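Long-range contacts in P-granule scaffold (Caenorhabditis japonica, PDB 5W4A), which scaffolds P granules, the germ granules of the nematode germ line, and as a presumed RNA-binding protein probably takes part in mRNA repression: residues I14-F19 with D169-V174; F48-K53 with A209-N214; M126-K131 with L144-N149; E151-K156 with L179-E184. One frame throughout, in Å; residues are numbered along the deposited sequence.

Contact 1 (I14-F19 with D169-V174)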
loop_
_atom_site.group_PDB
_atom_site.type_symbol
_atom_site.label_atom_id
_atom_site.label_comp_id
_atom_site.label_asym_id
_atom_site.label_seq_id
_atom_site.Cartn_x
_atom_site.Cartn_y
_atom_site.Cartn_z
ATOM N N ILE C 14 13.024 -15.518 -6.690
ATOM C CA ILE C 14 12.050 -14.807 -7.508
ATOM C C ILE C 14 10.681 -15.065 -6.869
ATOM O O ILE C 14 10.116 -16.149 -6.997
ATOM C CB ILE C 14 12.072 -15.219 -8.984
ATOM C CG1 ILE C 14 13.495 -15.107 -9.586
ATOM C CG2 ILE C 14 11.084 -14.309 -9.733
ATOM C CD1 ILE C 14 13.571 -15.384 -11.105
ATOM N N ARG C 15 10.150 -14.050 -6.185
ATOM C CA ARG C 15 8.835 -14.080 -5.562
ATOM C C ARG C 15 7.807 -13.461 -6.514
ATOM O O ARG C 15 8.018 -12.359 -7.044
ATOM C CB ARG C 15 8.912 -13.299 -4.252
ATOM C CG ARG C 15 7.635 -13.101 -3.524
ATOM C CD ARG C 15 7.983 -12.421 -2.150
ATOM N NE ARG C 15 6.818 -11.867 -1.518
ATOM C CZ ARG C 15 6.024 -12.480 -0.658
ATOM N NH1 ARG C 15 6.238 -13.743 -0.280
ATOM N NH2 ARG C 15 5.016 -11.807 -0.172
ATOM N N THR C 16 6.721 -14.195 -6.772
ATOM C CA THR C 16 5.785 -13.824 -7.832
ATOM C C THR C 16 4.370 -14.303 -7.521
ATOM O O THR C 16 4.164 -15.352 -6.925
ATOM C CB THR C 16 6.273 -14.373 -9.191
ATOM O OG1 THR C 16 5.375 -13.948 -10.232
ATOM C CG2 THR C 16 6.370 -15.864 -9.225
ATOM N N TYR C 17 3.378 -13.479 -7.895
ATOM C CA TYR C 17 1.986 -13.921 -7.992
ATOM C C TYR C 17 1.597 -14.141 -9.453
ATOM O O TYR C 17 1.087 -15.208 -9.818
ATOM C CB TYR C 17 1.007 -12.912 -7.332
ATOM C CG TYR C 17 -0.383 -13.341 -7.623
ATOM C CD1 TYR C 17 -0.915 -14.487 -7.032
ATOM C CD2 TYR C 17 -1.139 -12.682 -8.586
ATOM C CE1 TYR C 17 -2.144 -14.979 -7.390
ATOM C CE2 TYR C 17 -2.378 -13.150 -8.940
ATOM C CZ TYR C 17 -2.878 -14.298 -8.339
ATOM O OH TYR C 17 -4.107 -14.793 -8.669
ATOM N N PHE C 18 1.866 -13.147 -10.306
ATOM C CA PHE C 18 1.298 -13.111 -11.657
ATOM C C PHE C 18 2.087 -13.938 -12.671
ATOM O O PHE C 18 1.546 -14.275 -13.726
ATOM C CB PHE C 18 1.228 -11.662 -12.156
ATOM C CG PHE C 18 0.173 -10.822 -11.480
ATOM C CD1 PHE C 18 0.500 -9.982 -10.422
ATOM C CD2 PHE C 18 -1.155 -10.864 -11.918
ATOM C CE1 PHE C 18 -0.472 -9.214 -9.806
ATOM C CE2 PHE C 18 -2.123 -10.087 -11.307
ATOM C CZ PHE C 18 -1.791 -9.277 -10.241
ATOM N N PHE C 19 3.355 -14.268 -12.390
ATOM C CA PHE C 19 4.254 -14.866 -13.388
ATOM C C PHE C 19 5.035 -16.083 -12.862
ATOM O O PHE C 19 6.244 -16.192 -13.072
ATOM C CB PHE C 19 5.227 -13.802 -13.892
ATOM C CG PHE C 19 4.549 -12.620 -14.559
ATOM C CD1 PHE C 19 3.986 -12.763 -15.799
ATOM C CD2 PHE C 19 4.457 -11.390 -13.905
ATOM C CE1 PHE C 19 3.346 -11.672 -16.428
ATOM C CE2 PHE C 19 3.823 -10.312 -14.514
ATOM C CZ PHE C 19 3.268 -10.474 -15.781
ATOM N N ASP C 169 8.045 -7.049 -6.333
ATOM C CA ASP C 169 8.815 -6.221 -7.258
ATOM C C ASP C 169 9.037 -6.893 -8.608
ATOM O O ASP C 169 9.009 -6.211 -9.637
ATOM C CB ASP C 169 10.150 -5.839 -6.605
ATOM C CG ASP C 169 9.951 -5.287 -5.209
ATOM O OD1 ASP C 169 9.665 -6.104 -4.288
ATOM O OD2 ASP C 169 10.023 -4.042 -5.069
ATOM N N PHE C 170 9.263 -8.215 -8.637
ATOM C CA PHE C 170 9.406 -8.899 -9.914
ATOM C C PHE C 170 8.188 -8.677 -10.807
ATOM O O PHE C 170 8.320 -8.398 -12.004
ATOM C CB PHE C 170 9.626 -10.400 -9.676
ATOM C CG PHE C 170 9.637 -11.227 -10.916
ATOM C CD1 PHE C 170 10.659 -11.052 -11.858
ATOM C CD2 PHE C 170 8.656 -12.178 -11.165
ATOM C CE1 PHE C 170 10.717 -11.850 -12.985
ATOM C CE2 PHE C 170 8.725 -12.987 -12.309
ATOM C CZ PHE C 170 9.747 -12.799 -13.210
ATOM N N ASP C 171 6.993 -8.827 -10.253
ATOM C CA ASP C 171 5.792 -8.696 -11.065
ATOM C C ASP C 171 5.647 -7.263 -11.557
ATOM O O ASP C 171 5.270 -7.041 -12.725
ATOM C CB ASP C 171 4.560 -9.109 -10.264
ATOM C CG ASP C 171 4.478 -10.591 -9.988
ATOM O OD1 ASP C 171 5.323 -11.346 -10.535
ATOM O OD2 ASP C 171 3.562 -10.994 -9.217
ATOM N N ALA C 172 5.903 -6.284 -10.679
ATOM C CA ALA C 172 5.827 -4.889 -11.099
ATOM C C ALA C 172 6.802 -4.619 -12.227
ATOM O O ALA C 172 6.463 -3.928 -13.200
ATOM C CB ALA C 172 6.089 -3.957 -9.911
ATOM N N TYR C 173 8.001 -5.202 -12.138
ATOM C CA TYR C 173 9.022 -5.037 -13.176
ATOM C C TYR C 173 8.587 -5.667 -14.493
ATOM O O TYR C 173 8.735 -5.054 -15.558
ATOM C CB TYR C 173 10.350 -5.633 -12.700
ATOM C CG TYR C 173 11.479 -5.342 -13.660
ATOM C CD1 TYR C 173 11.968 -4.043 -13.778
ATOM C CD2 TYR C 173 12.000 -6.318 -14.472
ATOM C CE1 TYR C 173 12.964 -3.730 -14.658
ATOM C CE2 TYR C 173 13.063 -6.009 -15.369
ATOM C CZ TYR C 173 13.508 -4.711 -15.443
ATOM O OH TYR C 173 14.510 -4.315 -16.319
ATOM N N VAL C 174 8.073 -6.900 -14.446
ATOM C CA VAL C 174 7.597 -7.560 -15.664
ATOM C C VAL C 174 6.493 -6.746 -16.318
ATOM O O VAL C 174 6.529 -6.495 -17.528
ATOM C CB VAL C 174 7.116 -8.989 -15.368
ATOM C CG1 VAL C 174 6.527 -9.634 -16.620
ATOM C CG2 VAL C 174 8.259 -9.886 -14.828
HETATM O O HOH W 1 9.253 -10.079 -6.305
#
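The carboxylate of Asp171 plugs the turn formed by Thr16, Tyr17 and Phe18. Its CG lies anti to the carbonyl carbon (chi1 -70°), which aims the group into this hollow. Asp171 OD1 accepts from Thr16 OG1 at 2.6 Å on the syn lone pair. Asp171 OD2 accepts twice: from Tyr17 N at 2.8 Å, also syn, and from Phe18 N at 2.9 Å, from above the carboxylate plane. Thr16 OG1 accepts from Phe19 N, an ST motif. With an alanine at Asp171, both amides and the hydroxyl would probably lose their buried acceptor and the turn its anchor. Methyl groups cover ring faces. Ile14 CG2 sits over the centre of the Phe170 ring, and Val174 CG2 near the rim of the opposite face. Val174 CG1 lies 3.5 Å from the centroid of the Phe19 ring. Water 1 bridges Arg15 O and Phe170 N. Strand 14-16 runs at 77° to the helical segment 169-174. Helices 20-28, 42-47 and 71-84 pack around it, and strand 9-11 pairs with the strand.

Contact 2 (F48-K53 with A209-N214)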
loop_
_atom_site.group_PDB
_atom_site.type_symbol
_atom_site.label_atom_id
_atom_site.label_comp_id
_atom_site.label_asym_id
_atom_site.label_seq_id
_atom_site.Cartn_x
_atom_site.Cartn_y
_atom_site.Cartn_z
ATOM N N PHE C 48 14.331 -10.227 -19.103
ATOM C CA PHE C 48 15.615 -10.295 -18.414
ATOM C C PHE C 48 16.716 -9.556 -19.160
ATOM O O PHE C 48 17.883 -9.631 -18.754
ATOM C CB PHE C 48 15.983 -11.765 -18.150
ATOM C CG PHE C 48 15.230 -12.336 -16.988
ATOM C CD1 PHE C 48 13.983 -12.928 -17.152
ATOM C CD2 PHE C 48 15.735 -12.212 -15.707
ATOM C CE1 PHE C 48 13.271 -13.384 -16.043
ATOM C CE2 PHE C 48 15.013 -12.643 -14.608
ATOM C CZ PHE C 48 13.802 -13.253 -14.774
ATOM N N GLY C 49 16.373 -8.871 -20.248
ATOM C CA GLY C 49 17.320 -8.016 -20.938
ATOM C C GLY C 49 18.270 -8.737 -21.855
ATOM O O GLY C 49 19.278 -8.143 -22.267
ATOM N N ALA C 50 17.986 -10.000 -22.190
ATOM C CA ALA C 50 18.836 -10.784 -23.082
ATOM C C ALA C 50 18.563 -10.512 -24.544
ATOM O O ALA C 50 19.404 -10.836 -25.388
ATOM C CB ALA C 50 18.636 -12.284 -22.831
ATOM N N SER C 51 17.398 -9.953 -24.846
ATOM C CA SER C 51 16.975 -9.619 -26.192
ATOM C C SER C 51 16.120 -8.363 -26.117
ATOM O O SER C 51 15.413 -8.138 -25.133
ATOM C CB SER C 51 16.177 -10.751 -26.834
ATOM O OG SER C 51 15.730 -10.357 -28.128
ATOM N N ASP C 52 16.196 -7.540 -27.156
ATOM C CA ASP C 52 15.305 -6.397 -27.277
ATOM C C ASP C 52 14.107 -6.701 -28.163
ATOM O O ASP C 52 13.287 -5.811 -28.412
ATOM C CB ASP C 52 16.075 -5.180 -27.800
ATOM C CG ASP C 52 16.965 -4.567 -26.736
ATOM O OD1 ASP C 52 16.581 -4.619 -25.544
ATOM O OD2 ASP C 52 18.050 -4.048 -27.082
ATOM N N LYS C 53 13.980 -7.941 -28.636
ATOM C CA LYS C 53 12.805 -8.352 -29.394
ATOM C C LYS C 53 11.623 -8.528 -28.445
ATOM O O LYS C 53 11.682 -9.340 -27.520
ATOM C CB LYS C 53 13.098 -9.651 -30.145
ATOM C CG LYS C 53 11.904 -10.265 -30.885
ATOM C CD LYS C 53 12.155 -11.742 -31.234
ATOM C CE LYS C 53 10.908 -12.620 -30.992
ATOM N NZ LYS C 53 11.227 -14.092 -30.894
ATOM N N ALA C 209 20.842 -11.433 -12.929
ATOM C CA ALA C 209 21.051 -10.029 -12.565
ATOM C C ALA C 209 21.953 -9.333 -13.574
ATOM O O ALA C 209 21.689 -8.191 -13.985
ATOM C CB ALA C 209 21.642 -9.948 -11.148
ATOM N N ASP C 210 23.012 -10.027 -14.008
ATOM C CA ASP C 210 23.971 -9.443 -14.942
ATOM C C ASP C 210 23.328 -9.113 -16.293
ATOM O O ASP C 210 23.587 -8.046 -16.860
ATOM C CB ASP C 210 25.154 -10.393 -15.104
ATOM C CG ASP C 210 26.201 -9.875 -16.074
ATOM O OD1 ASP C 210 26.625 -8.706 -15.934
ATOM O OD2 ASP C 210 26.606 -10.651 -16.965
ATOM N N ILE C 211 22.437 -9.979 -16.790
ATOM C CA ILE C 211 21.756 -9.696 -18.053
ATOM C C ILE C 211 20.877 -8.452 -17.916
ATOM O O ILE C 211 20.869 -7.575 -18.786
ATOM C CB ILE C 211 20.932 -10.921 -18.516
ATOM C CG1 ILE C 211 21.778 -12.192 -18.584
ATOM C CG2 ILE C 211 20.384 -10.663 -19.895
ATOM C CD1 ILE C 211 20.938 -13.462 -18.665
ATOM N N ILE C 212 20.128 -8.350 -16.821
ATOM C CA ILE C 212 19.258 -7.195 -16.631
ATOM C C ILE C 212 20.072 -5.906 -16.561
ATOM O O ILE C 212 19.667 -4.871 -17.104
ATOM C CB ILE C 212 18.404 -7.380 -15.369
ATOM C CG1 ILE C 212 17.349 -8.478 -15.615
ATOM C CG2 ILE C 212 17.759 -6.045 -14.950
ATOM C CD1 ILE C 212 16.633 -8.908 -14.382
ATOM N N ARG C 213 21.204 -5.936 -15.854
ATOM C CA ARG C 213 22.033 -4.737 -15.728
ATOM C C ARG C 213 22.696 -4.378 -17.047
ATOM O O ARG C 213 22.761 -3.201 -17.417
ATOM C CB ARG C 213 23.114 -4.945 -14.667
ATOM C CG ARG C 213 22.605 -4.924 -13.266
ATOM C CD ARG C 213 23.728 -4.694 -12.265
ATOM N NE ARG C 213 23.184 -4.522 -10.925
ATOM C CZ ARG C 213 23.045 -5.495 -10.033
ATOM N NH1 ARG C 213 23.428 -6.744 -10.316
ATOM N NH2 ARG C 213 22.519 -5.220 -8.852
ATOM N N ASN C 214 23.194 -5.384 -17.765
ATOM C CA ASN C 214 24.171 -5.166 -18.827
ATOM C C ASN C 214 23.639 -5.639 -20.172
ATOM O O ASN C 214 23.258 -4.802 -20.995
ATOM C CB ASN C 214 25.481 -5.861 -18.432
ATOM C CG ASN C 214 25.982 -5.439 -17.033
ATOM O OD1 ASN C 214 25.928 -4.265 -16.662
ATOM N ND2 ASN C 214 26.467 -6.406 -16.259
#
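Phe48 and Ile212 make the first apolar pair. Ile212 CD1 comes obliquely to the ring, 3.7 Å from Phe48 CD2. CG1 of Ile212 is anti to the carbonyl carbon (chi1 -71°), which turns this longer branch toward the loop. An alanine in place of Ile212 would probably open a gap beside the Phe48 ring. The second apolar pair is Ala50 CB and Ile211 CG2, at 3.8 Å. Ile211 CG2 also reaches the loop backbone, 3.5 Å from Gly49 C. Gly49 is the first residue to leave the helical conformation after helix 42-47, in a Schellman motif with phi 80°. Here the loop comes nearest to helix 206-213, with Gly49 CA 4.8 Å from Ile212 CA. A beta carbon on Gly49 would clash with Ile211 O. The polar atoms that approach are Phe48 O and Ile212 N, 3.2 Å apart, but the angle is too poor for a hydrogen bond. Around the contact, Ile211 packs on Leu33 and Val34 of helix 30-35. Ile212 rests on Phe197 and Leu201 of helix 187-201.

Contact 3 (M126-K131 with L144-N149)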
loop_
_atom_site.group_PDB
_atom_site.type_symbol
_atom_site.label_atom_id
_atom_site.label_comp_id
_atom_site.label_asym_id
_atom_site.label_seq_id
_atom_site.Cartn_x
_atom_site.Cartn_y
_atom_site.Cartn_z
HETATM N N MSE C 126 -15.234 -2.765 -3.921
HETATM C CA MSE C 126 -14.796 -4.059 -3.458
HETATM C C MSE C 126 -13.286 -4.036 -3.199
HETATM O O MSE C 126 -12.823 -4.601 -2.193
HETATM C CB MSE C 126 -15.141 -5.159 -4.483
HETATM C CG MSE C 126 -14.437 -6.532 -4.223
HETATM SE SE MSE C 126 -14.784 -7.774 -5.715
HETATM C CE MSE C 126 -16.706 -7.419 -5.917
ATOM N N GLY C 127 -12.535 -3.428 -4.124
ATOM C CA GLY C 127 -11.085 -3.417 -3.998
ATOM C C GLY C 127 -10.630 -2.596 -2.815
ATOM O O GLY C 127 -9.654 -2.947 -2.145
ATOM N N ARG C 128 -11.331 -1.497 -2.535
ATOM C CA ARG C 128 -10.958 -0.656 -1.401
ATOM C C ARG C 128 -11.146 -1.404 -0.084
ATOM O O ARG C 128 -10.298 -1.324 0.818
ATOM C CB ARG C 128 -11.776 0.646 -1.411
ATOM C CG ARG C 128 -11.468 1.590 -2.593
ATOM C CD ARG C 128 -12.387 2.796 -2.599
ATOM N NE ARG C 128 -12.208 3.641 -1.428
ATOM C CZ ARG C 128 -11.433 4.717 -1.377
ATOM N NH1 ARG C 128 -10.756 5.130 -2.445
ATOM N NH2 ARG C 128 -11.355 5.399 -0.245
ATOM N N LYS C 129 -12.226 -2.179 0.039
ATOM C CA LYS C 129 -12.432 -2.976 1.236
ATOM C C LYS C 129 -11.442 -4.132 1.302
ATOM O O LYS C 129 -10.936 -4.461 2.388
ATOM C CB LYS C 129 -13.882 -3.471 1.289
ATOM C CG LYS C 129 -14.847 -2.343 1.600
ATOM C CD LYS C 129 -16.305 -2.815 1.646
ATOM C CE LYS C 129 -16.592 -3.629 2.905
ATOM N NZ LYS C 129 -18.064 -3.812 3.136
ATOM N N ALA C 130 -11.124 -4.743 0.148
ATOM C CA ALA C 130 -10.174 -5.860 0.127
ATOM C C ALA C 130 -8.806 -5.438 0.637
ATOM O O ALA C 130 -8.151 -6.186 1.374
ATOM C CB ALA C 130 -10.029 -6.443 -1.286
ATOM N N LYS C 131 -8.350 -4.255 0.238
ATOM C CA LYS C 131 -7.020 -3.814 0.631
ATOM C C LYS C 131 -6.890 -3.695 2.141
ATOM O O LYS C 131 -5.800 -3.878 2.678
ATOM C CB LYS C 131 -6.675 -2.504 -0.052
ATOM C CG LYS C 131 -5.225 -2.127 0.085
ATOM C CD LYS C 131 -4.859 -0.979 -0.817
ATOM C CE LYS C 131 -3.356 -0.803 -0.786
ATOM N NZ LYS C 131 -2.921 0.276 -1.677
ATOM N N LEU C 144 -5.057 -5.726 -8.256
ATOM C CA LEU C 144 -5.573 -6.105 -9.572
ATOM C C LEU C 144 -6.738 -5.211 -9.997
ATOM O O LEU C 144 -6.752 -4.685 -11.128
ATOM C CB LEU C 144 -5.996 -7.573 -9.557
ATOM C CG LEU C 144 -6.577 -8.105 -10.848
ATOM C CD1 LEU C 144 -5.614 -8.003 -12.033
ATOM C CD2 LEU C 144 -7.022 -9.557 -10.627
ATOM N N ILE C 145 -7.708 -5.016 -9.098
ATOM C CA ILE C 145 -8.857 -4.156 -9.388
ATOM C C ILE C 145 -8.399 -2.731 -9.705
ATOM O O ILE C 145 -8.863 -2.107 -10.680
ATOM C CB ILE C 145 -9.868 -4.195 -8.222
ATOM C CG1 ILE C 145 -10.624 -5.519 -8.231
ATOM C CG2 ILE C 145 -10.891 -3.059 -8.352
ATOM C CD1 ILE C 145 -11.390 -5.796 -6.975
ATOM N N LYS C 146 -7.482 -2.186 -8.901
ATOM C CA LYS C 146 -7.043 -0.814 -9.117
ATOM C C LYS C 146 -6.311 -0.684 -10.441
ATOM O O LYS C 146 -6.440 0.339 -11.123
ATOM C CB LYS C 146 -6.174 -0.370 -7.939
ATOM C CG LYS C 146 -6.985 -0.223 -6.657
ATOM C CD LYS C 146 -6.137 0.003 -5.436
ATOM C CE LYS C 146 -6.977 0.055 -4.112
ATOM N NZ LYS C 146 -8.001 1.155 -4.177
ATOM N N THR C 147 -5.568 -1.722 -10.832
ATOM C CA THR C 147 -4.883 -1.744 -12.120
ATOM C C THR C 147 -5.879 -1.782 -13.285
ATOM O O THR C 147 -5.769 -0.992 -14.237
ATOM C CB THR C 147 -3.946 -2.957 -12.141
ATOM O OG1 THR C 147 -2.924 -2.772 -11.160
ATOM C CG2 THR C 147 -3.272 -3.096 -13.516
ATOM N N ILE C 148 -6.882 -2.669 -13.201
ATOM C CA ILE C 148 -7.927 -2.803 -14.220
ATOM C C ILE C 148 -8.673 -1.482 -14.407
ATOM O O ILE C 148 -9.014 -1.089 -15.539
ATOM C CB ILE C 148 -8.894 -3.941 -13.824
ATOM C CG1 ILE C 148 -8.186 -5.302 -13.926
ATOM C CG2 ILE C 148 -10.163 -3.899 -14.682
ATOM C CD1 ILE C 148 -8.924 -6.390 -13.136
ATOM N N ASN C 149 -8.933 -0.773 -13.310
ATOM C CA ASN C 149 -9.714 0.461 -13.347
ATOM C C ASN C 149 -8.888 1.675 -13.741
ATOM O O ASN C 149 -9.462 2.764 -13.904
ATOM C CB ASN C 149 -10.367 0.686 -11.989
ATOM C CG ASN C 149 -11.634 -0.131 -11.811
ATOM O OD1 ASN C 149 -12.198 -0.654 -12.772
ATOM N ND2 ASN C 149 -12.096 -0.233 -10.572
#
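Gly127 and Ile145 meet where two successive helices, 116-131 and 136-148, form an antiparallel helical hairpin. The axes of the segments 126-131 and 144-148 cross at -147°, with a closest approach of 9.5 Å. The apolar contacts centre on Ile145. Ile145 CD1 rests against the backbone of Gly127, 3.8 Å from Gly127 CA. A beta carbon on Gly127 would press tightly on Ile145 CG2. Met126 is a selenomethionine, and Met126 SE lies 4.1 Å from Ile145 CD1, the two chains crossing at about a right angle. The second group is made of long basic side chains. Lys146 reaches across the gap between the helices, and Lys146 CE comes 4.1 Å from Lys131 CD. The basic ends of Arg128 and Lys131 have partners on the second subunit. Arg128 meets Glu189 and Thr158 there, and Lys131 forms a salt bridge with Glu162 of that subunit. Through these residues helix 116-131 takes part in the contact with the second subunit. The Lys146 chain bends at its last torsion (chi4 -59°), and Lys146 NZ ends 3.8 Å from Arg128 CG.

Contact 4 (E151-K156 with L179-E184)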
loop_
_atom_site.group_PDB
_atom_site.type_symbol
_atom_site.label_atom_id
_atom_site.label_comp_id
_atom_site.label_asym_id
_atom_site.label_seq_id
_atom_site.Cartn_x
_atom_site.Cartn_y
_atom_site.Cartn_z
ATOM N N GLU C 151 -6.957 4.222 -16.108
ATOM C CA GLU C 151 -7.254 4.584 -17.491
ATOM C C GLU C 151 -6.017 4.863 -18.338
ATOM O O GLU C 151 -5.994 4.500 -19.517
ATOM C CB GLU C 151 -8.209 5.784 -17.530
ATOM C CG GLU C 151 -9.679 5.394 -17.261
ATOM C CD GLU C 151 -10.271 4.475 -18.341
ATOM O OE1 GLU C 151 -9.767 4.488 -19.491
ATOM O OE2 GLU C 151 -11.228 3.729 -18.030
ATOM N N GLU C 152 -4.988 5.477 -17.782
ATOM C CA GLU C 152 -3.794 5.875 -18.508
ATOM C C GLU C 152 -2.590 5.154 -17.911
ATOM O O GLU C 152 -2.642 4.666 -16.777
ATOM C CB GLU C 152 -3.580 7.403 -18.455
ATOM C CG GLU C 152 -4.724 8.218 -19.057
ATOM C CD GLU C 152 -5.057 7.805 -20.487
ATOM O OE1 GLU C 152 -4.151 7.328 -21.214
ATOM O OE2 GLU C 152 -6.237 7.948 -20.883
ATOM N N ASN C 153 -1.487 5.115 -18.672
ATOM C CA ASN C 153 -0.312 4.356 -18.229
ATOM C C ASN C 153 0.230 4.831 -16.883
ATOM O O ASN C 153 0.690 4.016 -16.082
ATOM C CB ASN C 153 0.805 4.433 -19.268
ATOM C CG ASN C 153 0.616 3.471 -20.404
ATOM O OD1 ASN C 153 -0.340 2.701 -20.447
ATOM N ND2 ASN C 153 1.561 3.490 -21.330
ATOM N N TYR C 154 0.262 6.141 -16.628
ATOM C CA TYR C 154 0.905 6.604 -15.401
ATOM C C TYR C 154 0.137 6.126 -14.173
ATOM O O TYR C 154 0.737 5.672 -13.190
ATOM C CB TYR C 154 1.040 8.130 -15.418
ATOM C CG TYR C 154 1.796 8.687 -14.251
ATOM C CD1 TYR C 154 1.115 9.158 -13.132
ATOM C CD2 TYR C 154 3.183 8.736 -14.246
ATOM C CE1 TYR C 154 1.800 9.659 -12.040
ATOM C CE2 TYR C 154 3.871 9.252 -13.154
ATOM C CZ TYR C 154 3.176 9.703 -12.062
ATOM O OH TYR C 154 3.843 10.238 -10.988
ATOM N N GLU C 155 -1.196 6.178 -14.241
ATOM C CA GLU C 155 -2.031 5.666 -13.169
ATOM C C GLU C 155 -1.842 4.163 -13.024
ATOM O O GLU C 155 -1.716 3.643 -11.909
ATOM C CB GLU C 155 -3.503 6.005 -13.452
ATOM C CG GLU C 155 -4.429 5.526 -12.365
ATOM C CD GLU C 155 -5.921 5.713 -12.643
ATOM O OE1 GLU C 155 -6.324 6.056 -13.781
ATOM O OE2 GLU C 155 -6.698 5.472 -11.698
ATOM N N LYS C 156 -1.813 3.453 -14.151
ATOM C CA LYS C 156 -1.631 2.013 -14.100
ATOM C C LYS C 156 -0.297 1.666 -13.453
ATOM O O LYS C 156 -0.228 0.763 -12.609
ATOM C CB LYS C 156 -1.746 1.432 -15.513
ATOM C CG LYS C 156 -2.019 -0.025 -15.548
ATOM C CD LYS C 156 -2.261 -0.564 -16.984
ATOM C CE LYS C 156 -2.746 -2.039 -16.945
ATOM N NZ LYS C 156 -3.012 -2.726 -18.292
ATOM N N LEU C 179 4.221 -3.752 -20.685
ATOM C CA LEU C 179 3.254 -2.713 -20.992
ATOM C C LEU C 179 3.895 -1.393 -21.367
ATOM O O LEU C 179 3.164 -0.429 -21.606
ATOM C CB LEU C 179 2.322 -2.505 -19.804
ATOM C CG LEU C 179 1.501 -3.751 -19.458
ATOM C CD1 LEU C 179 0.692 -3.464 -18.215
ATOM C CD2 LEU C 179 0.628 -4.207 -20.619
ATOM N N GLY C 180 5.219 -1.310 -21.357
ATOM C CA GLY C 180 5.887 -0.080 -21.760
ATOM C C GLY C 180 5.628 1.073 -20.817
ATOM O O GLY C 180 5.403 2.203 -21.265
ATOM N N LEU C 181 5.647 0.822 -19.513
ATOM C CA LEU C 181 5.313 1.865 -18.560
ATOM C C LEU C 181 6.497 2.736 -18.161
ATOM O O LEU C 181 6.296 3.710 -17.424
ATOM C CB LEU C 181 4.688 1.249 -17.290
ATOM C CG LEU C 181 3.492 0.337 -17.592
ATOM C CD1 LEU C 181 2.968 -0.287 -16.314
ATOM C CD2 LEU C 181 2.386 1.073 -18.312
ATOM N N GLU C 182 7.720 2.399 -18.575
ATOM C CA GLU C 182 8.875 3.235 -18.257
ATOM C C GLU C 182 8.946 4.401 -19.243
ATOM O O GLU C 182 9.040 4.195 -20.457
ATOM C CB GLU C 182 10.161 2.402 -18.277
ATOM C CG GLU C 182 11.366 3.214 -17.804
ATOM C CD GLU C 182 12.672 2.425 -17.797
ATOM O OE1 GLU C 182 12.659 1.219 -18.114
ATOM O OE2 GLU C 182 13.706 3.037 -17.458
ATOM N N ASP C 183 8.887 5.623 -18.728
ATOM C CA ASP C 183 9.028 6.817 -19.560
ATOM C C ASP C 183 9.752 7.865 -18.718
ATOM O O ASP C 183 10.217 7.573 -17.616
ATOM C CB ASP C 183 7.663 7.275 -20.094
ATOM C CG ASP C 183 6.731 7.835 -19.006
ATOM O OD1 ASP C 183 7.166 8.154 -17.879
ATOM O OD2 ASP C 183 5.526 7.971 -19.295
ATOM N N GLU C 184 9.871 9.092 -19.239
ATOM C CA GLU C 184 10.641 10.098 -18.514
ATOM C C GLU C 184 10.056 10.392 -17.126
ATOM O O GLU C 184 10.809 10.704 -16.195
ATOM C CB GLU C 184 10.739 11.387 -19.351
ATOM C CG GLU C 184 9.406 12.082 -19.582
ATOM C CD GLU C 184 9.504 13.284 -20.521
ATOM O OE1 GLU C 184 10.594 13.520 -21.095
ATOM O OE2 GLU C 184 8.480 13.989 -20.680
HETATM O O HOH W 2 4.333 4.908 -20.621
HETATM O O HOH W 3 0.493 -0.218 -22.129
HETATM O O HOH W 4 2.831 1.819 -23.487
#
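Leu181 lays its CD2 methyl over the face of the Asn153 side-chain amide. Leu181 CD2 is 3.6 Å from Asn153 CG and nearly above it, so the flat group lies against the leucine. The two side chains cross obliquely. CG of Asn153 is anti to the carbonyl carbon (chi1 -81°), which sends the amide off the first turn of its helix toward the loop. Asn153 ND2 stays 4.1 Å from Gly180 O, Leu179 O is little farther, and water fills the step. Water 2 accepts from Asn153 ND2 at 3.2 Å and donates to Gly180 O. Water 4 accepts from Asn153 ND2 at 3.0 Å and can donate to Leu179 O. These bridges probably limit rotation of the amide. Lys156 meets Leu179 in a different way. Its extended chain crosses the leucine at about a right angle, and its last two atoms lie against the methyl, with Lys156 NZ 3.8 Å from Leu179 CD1. The ammonium group itself is hydrogen-bonded to Ala83 O. Leu181 packs on Phe157 and Leu160 of helix 153-160. The whole is a surface contact between two helix ends. Glu152 is the N-cap of helix 153-160, while Gly180, with phi 66°, ends helix 169-179 in a Schellman motif.

From the N terminus, the chain first leaves strand 14-16, and contact 1 closes that loop only at helix 169-179. Contact 2 opens after helix 42-47 and closes at the last helix, 206-213, so contacts 1 and 2 cross. They also touch, through Phe170 and Phe48. Contact 3 closes a short hairpin between helices 116-131 and 136-148, within the spans of both. Contact 4 follows it in series, from helix 153-160 to the loop after helix 169-179. It crosses contact 1 and falls within contact 2. Thr147 packs on Lys156, joining contacts 3 and 4. Contacts 2 and 3 lie on opposite sides of the chain's centre, with contact 1 near the centre.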